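Local structure of CbsA (Xanthomonas oryzae pv. oryzae, 5XYH) at residues A[16-21]-A[64-69]; A[24-29]-A[407-412]. The protein hydrolyses beta-1,4-glucan chains as a family 6 exoglucanase (cellobiosidase), probably releasing cellobiose from cellulose of the plant cell wall. All coordinates share one frame; numbering follows the deposited sequence.

Contact 1. Residues A[16-21]-A[64-69]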
ATOM      1  N   ASN A  16       5.732  -5.155 -14.822  1.00 15.38           N
ATOM      2  CA  ASN A  16       6.710  -6.077 -14.247  1.00 15.50           C
ATOM      3  C   ASN A  16       6.538  -7.473 -14.833  1.00 14.99           C
ATOM      4  O   ASN A  16       5.485  -8.091 -14.635  1.00 14.64           O
ATOM      5  CB  ASN A  16       6.556  -6.109 -12.726  1.00 14.33           C
ATOM      6  CG  ASN A  16       7.533  -7.080 -12.036  1.00 15.62           C
ATOM      7  OD1 ASN A  16       8.421  -7.671 -12.662  1.00 15.77           O
ATOM      8  ND2 ASN A  16       7.364  -7.236 -10.721  1.00 15.07           N
ATOM      9  N   PRO A  17       7.535  -8.009 -15.545  1.00 15.72           N
ATOM     10  CA  PRO A  17       7.375  -9.350 -16.134  1.00 16.06           C
ATOM     11  C   PRO A  17       7.246 -10.447 -15.098  1.00 15.86           C
ATOM     12  O   PRO A  17       6.741 -11.530 -15.424  1.00 16.01           O
ATOM     13  CB  PRO A  17       8.642  -9.524 -16.985  1.00 17.43           C
ATOM     14  CG  PRO A  17       9.603  -8.518 -16.481  1.00 17.45           C
ATOM     15  CD  PRO A  17       8.800  -7.368 -15.947  1.00 16.22           C
ATOM     16  N   ASP A  18       7.666 -10.207 -13.855  1.00 15.22           N
ATOM     17  CA  ASP A  18       7.449 -11.224 -12.830  1.00 15.15           C
ATOM     18  C   ASP A  18       5.974 -11.320 -12.459  1.00 14.95           C
ATOM     19  O   ASP A  18       5.463 -12.416 -12.204  1.00 14.84           O
ATOM     20  CB  ASP A  18       8.291 -10.925 -11.601  1.00 15.49           C
ATOM     21  CG  ASP A  18       9.769 -11.021 -11.881  1.00 16.84           C
ATOM     22  OD1 ASP A  18      10.159 -11.855 -12.733  1.00 17.98           O
ATOM     23  OD2 ASP A  18      10.531 -10.260 -11.246  1.00 16.73           O
ATOM     24  N   TYR A  19       5.283 -10.178 -12.390  1.00 14.46           N
ATOM     25  CA  TYR A  19       3.839 -10.212 -12.180  1.00 14.01           C
ATOM     26  C   TYR A  19       3.141 -10.858 -13.374  1.00 13.78           C
ATOM     27  O   TYR A  19       2.239 -11.682 -13.199  1.00 13.48           O
ATOM     28  CB  TYR A  19       3.317  -8.793 -11.924  1.00 13.62           C
ATOM     29  CG  TYR A  19       1.854  -8.708 -11.563  1.00 13.12           C
ATOM     30  CD1 TYR A  19       1.402  -9.102 -10.308  1.00 13.37           C
ATOM     31  CD2 TYR A  19       0.921  -8.223 -12.472  1.00 13.87           C
ATOM     32  CE1 TYR A  19       0.057  -9.035  -9.974  1.00 12.94           C
ATOM     33  CE2 TYR A  19      -0.427  -8.147 -12.145  1.00 13.08           C
ATOM     34  CZ  TYR A  19      -0.850  -8.557 -10.893  1.00 13.22           C
ATOM     35  OH  TYR A  19      -2.192  -8.477 -10.562  1.00 12.80           O
ATOM     36  N   SER A  20       3.563 -10.508 -14.596  1.00 14.42           N
ATOM     37  CA  SER A  20       3.042 -11.194 -15.781  1.00 15.23           C
ATOM     38  C   SER A  20       3.214 -12.706 -15.668  1.00 15.55           C
ATOM     39  O   SER A  20       2.283 -13.468 -15.960  1.00 15.96           O
ATOM     40  CB  SER A  20       3.723 -10.662 -17.047  1.00 15.04           C
ATOM     41  OG  SER A  20       3.471  -9.270 -17.191  1.00 17.15           O
ATOM     42  N   LYS A  21       4.391 -13.163 -15.226  1.00 15.50           N
ATOM     43  CA  LYS A  21       4.617 -14.605 -15.148  1.00 16.83           C
ATOM     44  C   LYS A  21       3.721 -15.244 -14.092  1.00 15.28           C
ATOM     45  O   LYS A  21       3.199 -16.346 -14.301  1.00 14.38           O
ATOM     46  CB  LYS A  21       6.090 -14.887 -14.867  1.00 17.92           C
ATOM     47  CG  LYS A  21       6.376 -16.342 -14.507  1.00 19.77           C
ATOM     48  CD  LYS A  21       7.829 -16.693 -14.734  1.00 21.04           C
ATOM     49  CE  LYS A  21       8.756 -15.656 -14.120  1.00 23.32           C
ATOM     50  NZ  LYS A  21      10.185 -16.029 -14.331  1.00 28.65           N
ATOM     51  N   ALA A  64      13.688 -15.757  -4.973  1.00 18.74           N
ATOM     52  CA  ALA A  64      12.625 -16.571  -5.571  1.00 19.41           C
ATOM     53  C   ALA A  64      12.584 -16.459  -7.095  1.00 18.35           C
ATOM     54  O   ALA A  64      11.516 -16.575  -7.706  1.00 18.70           O
ATOM     55  CB  ALA A  64      11.256 -16.215  -4.979  1.00 19.71           C
ATOM     56  N   GLY A  65      13.742 -16.241  -7.721  1.00 18.31           N
ATOM     57  CA  GLY A  65      13.834 -16.108  -9.161  1.00 18.24           C
ATOM     58  C   GLY A  65      13.414 -14.768  -9.726  1.00 19.19           C
ATOM     59  O   GLY A  65      13.441 -14.599 -10.950  1.00 17.69           O
ATOM     60  N   ARG A  66      13.020 -13.811  -8.888  1.00 17.88           N
ATOM     61  CA  ARG A  66      12.568 -12.526  -9.400  1.00 17.18           C
ATOM     62  C   ARG A  66      13.733 -11.738 -10.006  1.00 17.64           C
ATOM     63  O   ARG A  66      14.905 -12.005  -9.739  1.00 17.68           O
ATOM     64  CB  ARG A  66      11.914 -11.710  -8.283  1.00 17.03           C
ATOM     65  CG  ARG A  66      10.609 -12.277  -7.775  1.00 15.97           C
ATOM     66  CD  ARG A  66      10.039 -11.406  -6.658  1.00 16.62           C
ATOM     67  NE  ARG A  66       8.710 -11.842  -6.220  1.00 16.08           N
ATOM     68  CZ  ARG A  66       7.570 -11.323  -6.659  1.00 15.63           C
ATOM     69  NH1 ARG A  66       7.589 -10.350  -7.558  1.00 16.30           N
ATOM     70  NH2 ARG A  66       6.410 -11.778  -6.199  1.00 14.93           N
ATOM     71  N   LEU A  67      13.390 -10.747 -10.826  1.00 16.97           N
ATOM     72  CA  LEU A  67      14.397  -9.861 -11.394  1.00 17.33           C
ATOM     73  C   LEU A  67      15.133  -9.101 -10.295  1.00 16.93           C
ATOM     74  O   LEU A  67      14.569  -8.786  -9.245  1.00 16.90           O
ATOM     75  CB  LEU A  67      13.754  -8.853 -12.348  1.00 16.03           C
ATOM     76  CG  LEU A  67      13.283  -9.361 -13.708  1.00 17.97           C
ATOM     77  CD1 LEU A  67      12.629  -8.237 -14.464  1.00 16.99           C
ATOM     78  CD2 LEU A  67      14.450  -9.942 -14.499  1.00 19.38           C
ATOM     79  N   SER A  68      16.405  -8.794 -10.554  1.00 15.78           N
ATOM     80  CA  SER A  68      17.131  -7.835  -9.731  1.00 16.67           C
ATOM     81  C   SER A  68      16.594  -6.426  -9.965  1.00 15.72           C
ATOM     82  O   SER A  68      15.906  -6.152 -10.951  1.00 15.93           O
ATOM     83  CB  SER A  68      18.620  -7.853 -10.066  1.00 16.97           C
ATOM     84  OG  SER A  68      18.831  -7.217 -11.316  1.00 16.28           O
ATOM     85  N   LEU A  69      16.948  -5.513  -9.054  1.00 16.48           N
ATOM     86  CA  LEU A  69      16.605  -4.109  -9.251  1.00 15.93           C
ATOM     87  C   LEU A  69      17.114  -3.614 -10.597  1.00 16.49           C
ATOM     88  O   LEU A  69      16.386  -2.944 -11.333  1.00 16.86           O
ATOM     89  CB  LEU A  69      17.164  -3.247  -8.111  1.00 15.86           C
ATOM     90  CG  LEU A  69      16.964  -1.726  -8.254  1.00 17.05           C
ATOM     91  CD1 LEU A  69      15.482  -1.325  -8.471  1.00 16.06           C
ATOM     92  CD2 LEU A  69      17.565  -0.954  -7.091  1.00 16.29           C
TER
HETATM   93  O   HOH W   1       9.539  -9.029  -9.183  1.00 15.63           O

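Contact 2. Residues A[24-29]-A[407-412]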
ATOM      1  N   ASP A  24       0.306 -15.406 -15.698  1.00 14.79           N
ATOM      2  CA  ASP A  24       0.289 -16.482 -16.688  1.00 15.43           C
ATOM      3  C   ASP A  24       0.085 -17.841 -16.026  1.00 16.82           C
ATOM      4  O   ASP A  24      -0.594 -18.716 -16.586  1.00 16.80           O
ATOM      5  CB  ASP A  24       1.584 -16.479 -17.500  1.00 16.06           C
ATOM      6  CG  ASP A  24       1.654 -15.334 -18.498  1.00 16.67           C
ATOM      7  OD1 ASP A  24       0.595 -14.812 -18.906  1.00 16.49           O
ATOM      8  OD2 ASP A  24       2.774 -14.978 -18.905  1.00 18.80           O
ATOM      9  N   SER A  25       0.661 -18.032 -14.831  1.00 14.95           N
ATOM     10  CA  SER A  25       0.500 -19.296 -14.113  1.00 15.81           C
ATOM     11  C   SER A  25      -0.959 -19.564 -13.754  1.00 16.99           C
ATOM     12  O   SER A  25      -1.357 -20.726 -13.609  1.00 16.94           O
ATOM     13  CB  SER A  25       1.381 -19.295 -12.850  1.00 15.64           C
ATOM     14  OG  SER A  25       0.748 -18.653 -11.748  1.00 16.01           O
ATOM     15  N   SER A  26      -1.770 -18.510 -13.614  1.00 15.84           N
ATOM     16  CA  SER A  26      -3.203 -18.635 -13.362  1.00 15.39           C
ATOM     17  C   SER A  26      -4.011 -18.785 -14.646  1.00 16.54           C
ATOM     18  O   SER A  26      -5.018 -19.502 -14.666  1.00 17.03           O
ATOM     19  CB  SER A  26      -3.720 -17.411 -12.598  1.00 15.10           C
ATOM     20  OG  SER A  26      -3.424 -17.504 -11.218  1.00 14.98           O
ATOM     21  N   ILE A  27      -3.611 -18.088 -15.709  1.00 15.63           N
ATOM     22  CA  ILE A  27      -4.321 -18.192 -16.980  1.00 15.87           C
ATOM     23  C   ILE A  27      -4.360 -19.643 -17.451  1.00 17.37           C
ATOM     24  O   ILE A  27      -5.405 -20.146 -17.884  1.00 17.14           O
ATOM     25  CB  ILE A  27      -3.666 -17.266 -18.022  1.00 16.10           C
ATOM     26  CG1 ILE A  27      -3.947 -15.804 -17.689  1.00 14.86           C
ATOM     27  CG2 ILE A  27      -4.140 -17.614 -19.418  1.00 16.68           C
ATOM     28  CD1 ILE A  27      -3.133 -14.844 -18.514  1.00 15.42           C
ATOM     29  N   VAL A  28      -3.235 -20.349 -17.360  1.00 17.07           N
ATOM     30  CA  VAL A  28      -3.223 -21.710 -17.885  1.00 18.32           C
ATOM     31  C   VAL A  28      -4.031 -22.672 -17.024  1.00 18.05           C
ATOM     32  O   VAL A  28      -4.381 -23.751 -17.503  1.00 19.11           O
ATOM     33  CB  VAL A  28      -1.782 -22.214 -18.064  1.00 18.62           C
ATOM     34  CG1 VAL A  28      -1.026 -21.284 -19.008  1.00 18.56           C
ATOM     35  CG2 VAL A  28      -1.089 -22.330 -16.727  1.00 18.61           C
ATOM     36  N   LYS A  29      -4.345 -22.319 -15.770  1.00 17.39           N
ATOM     37  CA  LYS A  29      -5.149 -23.192 -14.913  1.00 17.93           C
ATOM     38  C   LYS A  29      -6.650 -23.065 -15.156  1.00 19.67           C
ATOM     39  O   LYS A  29      -7.393 -23.996 -14.824  1.00 21.04           O
ATOM     40  CB  LYS A  29      -4.886 -22.911 -13.427  1.00 18.61           C
ATOM     41  CG  LYS A  29      -3.509 -23.333 -12.933  1.00 19.36           C
ATOM     42  CD  LYS A  29      -3.242 -22.844 -11.512  1.00 19.01           C
ATOM     43  CE  LYS A  29      -1.867 -23.294 -11.033  1.00 20.66           C
ATOM     44  NZ  LYS A  29      -1.485 -22.701  -9.726  1.00 21.12           N
ATOM     45  N   GLY A 407       4.027 -12.618  -0.239  1.00 14.01           N
ATOM     46  CA  GLY A 407       4.705 -12.182  -1.446  1.00 14.97           C
ATOM     47  C   GLY A 407       4.829 -13.215  -2.544  1.00 14.30           C
ATOM     48  O   GLY A 407       5.546 -12.971  -3.522  1.00 15.17           O
ATOM     49  N   THR A 408       4.172 -14.365  -2.418  1.00 13.73           N
ATOM     50  CA  THR A 408       4.117 -15.371  -3.475  1.00 14.25           C
ATOM     51  C   THR A 408       2.671 -15.568  -3.930  1.00 13.81           C
ATOM     52  O   THR A 408       1.719 -15.161  -3.257  1.00 13.01           O
ATOM     53  CB  THR A 408       4.716 -16.709  -3.013  1.00 13.88           C
ATOM     54  OG1 THR A 408       3.840 -17.330  -2.067  1.00 13.32           O
ATOM     55  CG2 THR A 408       6.051 -16.472  -2.352  1.00 14.51           C
ATOM     56  N   TRP A 409       2.510 -16.216  -5.085  1.00 13.99           N
ATOM     57  CA  TRP A 409       1.234 -16.176  -5.792  1.00 14.00           C
ATOM     58  C   TRP A 409       0.148 -16.998  -5.102  1.00 13.76           C
ATOM     59  O   TRP A 409       0.375 -18.137  -4.680  1.00 13.74           O
ATOM     60  CB  TRP A 409       1.423 -16.684  -7.217  1.00 14.51           C
ATOM     61  CG  TRP A 409       0.367 -16.249  -8.146  1.00 14.54           C
ATOM     62  CD1 TRP A 409      -0.475 -17.051  -8.855  1.00 14.49           C
ATOM     63  CD2 TRP A 409       0.028 -14.898  -8.492  1.00 13.86           C
ATOM     64  NE1 TRP A 409      -1.323 -16.284  -9.620  1.00 14.43           N
ATOM     65  CE2 TRP A 409      -1.025 -14.961  -9.428  1.00 13.71           C
ATOM     66  CE3 TRP A 409       0.522 -13.642  -8.112  1.00 13.68           C
ATOM     67  CZ2 TRP A 409      -1.605 -13.817  -9.983  1.00 13.15           C
ATOM     68  CZ3 TRP A 409      -0.052 -12.501  -8.678  1.00 13.11           C
ATOM     69  CH2 TRP A 409      -1.108 -12.602  -9.595  1.00 13.23           C
ATOM     70  N   PHE A 410      -1.056 -16.438  -5.049  1.00 13.00           N
ATOM     71  CA  PHE A 410      -2.204 -17.036  -4.372  1.00 13.44           C
ATOM     72  C   PHE A 410      -3.321 -17.147  -5.408  1.00 13.73           C
ATOM     73  O   PHE A 410      -4.158 -16.251  -5.532  1.00 12.29           O
ATOM     74  CB  PHE A 410      -2.596 -16.186  -3.148  1.00 12.46           C
ATOM     75  CG  PHE A 410      -3.590 -16.837  -2.215  1.00 12.56           C
ATOM     76  CD1 PHE A 410      -4.178 -18.060  -2.511  1.00 12.86           C
ATOM     77  CD2 PHE A 410      -3.931 -16.207  -1.022  1.00 11.87           C
ATOM     78  CE1 PHE A 410      -5.094 -18.633  -1.644  1.00 13.49           C
ATOM     79  CE2 PHE A 410      -4.842 -16.769  -0.155  1.00 12.69           C
ATOM     80  CZ  PHE A 410      -5.420 -17.991  -0.461  1.00 13.39           C
ATOM     81  N   HIS A 411      -3.320 -18.266  -6.147  1.00 14.17           N
ATOM     82  CA  HIS A 411      -4.238 -18.437  -7.273  1.00 14.38           C
ATOM     83  C   HIS A 411      -5.697 -18.211  -6.878  1.00 13.83           C
ATOM     84  O   HIS A 411      -6.438 -17.527  -7.596  1.00 12.92           O
ATOM     85  CB  HIS A 411      -4.052 -19.831  -7.880  1.00 15.58           C
ATOM     86  CG  HIS A 411      -5.016 -20.143  -8.980  1.00 16.14           C
ATOM     87  ND1 HIS A 411      -4.961 -19.530 -10.213  1.00 16.03           N
ATOM     88  CD2 HIS A 411      -6.056 -21.009  -9.035  1.00 16.50           C
ATOM     89  CE1 HIS A 411      -5.933 -19.994 -10.978  1.00 15.94           C
ATOM     90  NE2 HIS A 411      -6.606 -20.899 -10.291  1.00 16.76           N
ATOM     91  N   ALA A 412      -6.131 -18.754  -5.734  1.00 13.10           N
ATOM     92  CA  ALA A 412      -7.537 -18.615  -5.360  1.00 14.02           C
ATOM     93  C   ALA A 412      -7.909 -17.157  -5.088  1.00 13.05           C
ATOM     94  O   ALA A 412      -8.976 -16.699  -5.508  1.00 11.65           O
ATOM     95  CB  ALA A 412      -7.862 -19.487  -4.151  1.00 13.22           C
TER

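Contact 1. Residues A[16-21]-A[64-69]
Asp18, in the first turn of helix 17-27, reaches across to the backbone of the loop that leads into helix 69-79, and its carboxylate carries most of the polar contact. With CG set anti to its own carbonyl carbon (chi1 -65°), the carboxylate is sent out toward that loop. Leu67 N donates to Asp18 OD2 at 2.9 Å in a nearly straight bond (172°), arriving on the syn side of the oxygen and 18° out of the carboxylate plane. Asp18 OD2 also accepts from a water whose oxygen is 2.6 Å away. Arg66 NH1 donates to the same water oxygen over 2.9 Å, in the guanidinium plane, and Asn16 ND2 adds another bond to it. Arg66 is therefore joined to Asp18 through water; its NH2 end goes to Glu365 and to Gly407 O.

Within the helix start, Asn16 is the N-cap: its OD1 accepts from Asp18 N at 2.9 Å. Apolar packing is small. Leu67 CD1 lies 3.6 Å from Pro17 CG, the two side chains crossing at about a right angle, and Leu67 also leans on Tyr14 and His72.

With OD2 gripped by an amide N-H and a water, and with a guanidinium and a helix N-terminus close by, Asp18 is probably kept in its ionised form.

Contact 2. Residues A[24-29]-A[407-412]
Ser26 OG sits between two ring nitrogens, Trp409 NE1 and His411 ND1, and ties the end of helix 17-27 to the approach and first turn of helix 411-419, the last helix of the chain, on the outside of the distorted alpha/beta barrel of glycoside hydrolase family 6. The bond from Ser26 OG to His411 ND1 is 2.7 Å long, and either atom could be its donor. From the indole side the direction is settled: Trp409 NE1 donates to Ser26 OG over 2.9 Å, almost straight at 173°, with the hydroxyl oxygen in the indole plane. The hydroxyl thus meets both rings at their edges, and the two bonds to one small buried group fix where each ring nitrogen points. His411 gets its imidazole there by setting CG anti to its backbone N (chi1 176°).

Beyond the bonds, Ser26 CB follows its oxygen in at the imidazole edge, 3.4 Å from His411 ND1. Ser25 OG comes within 3.5 Å of Trp409 CD1, obliquely to the ring, although its hydrogen bond goes to Glu22 O within its own helix. Trp409 also rests on Glu22 and Val23 of that helix and meets the ring of Phe414, so the indole is wedged between the two helices. On the outer side, the extended chain of Lys29 runs past His411 in the opposite direction and puts its CD methylene over the imidazole face in a CH-pi contact: Lys29 CD stands 3.9 Å from the centroid of the His411 ring, 6° off the ring normal.

Overall arrangement
Both contacts use helix 17-27, contact 1 at its N-terminal end and contact 2 at its C-terminal end, with centres about 14 Å apart. They also touch directly. Arg66 NH2 of contact 1 lies 3.1 Å from Gly407 O of contact 2, a probable hydrogen bond. Alongside it, Tyr19 CE1 packs 3.7 Å from Trp409 CZ3. One helix near the N-terminus is thus joined both to the loop before helix 69-79 and to the chain near the C-terminus. The two centres lie about 19 and 21 Å from the centre of the chain, on the same side of it, and neither contact includes a bound ligand.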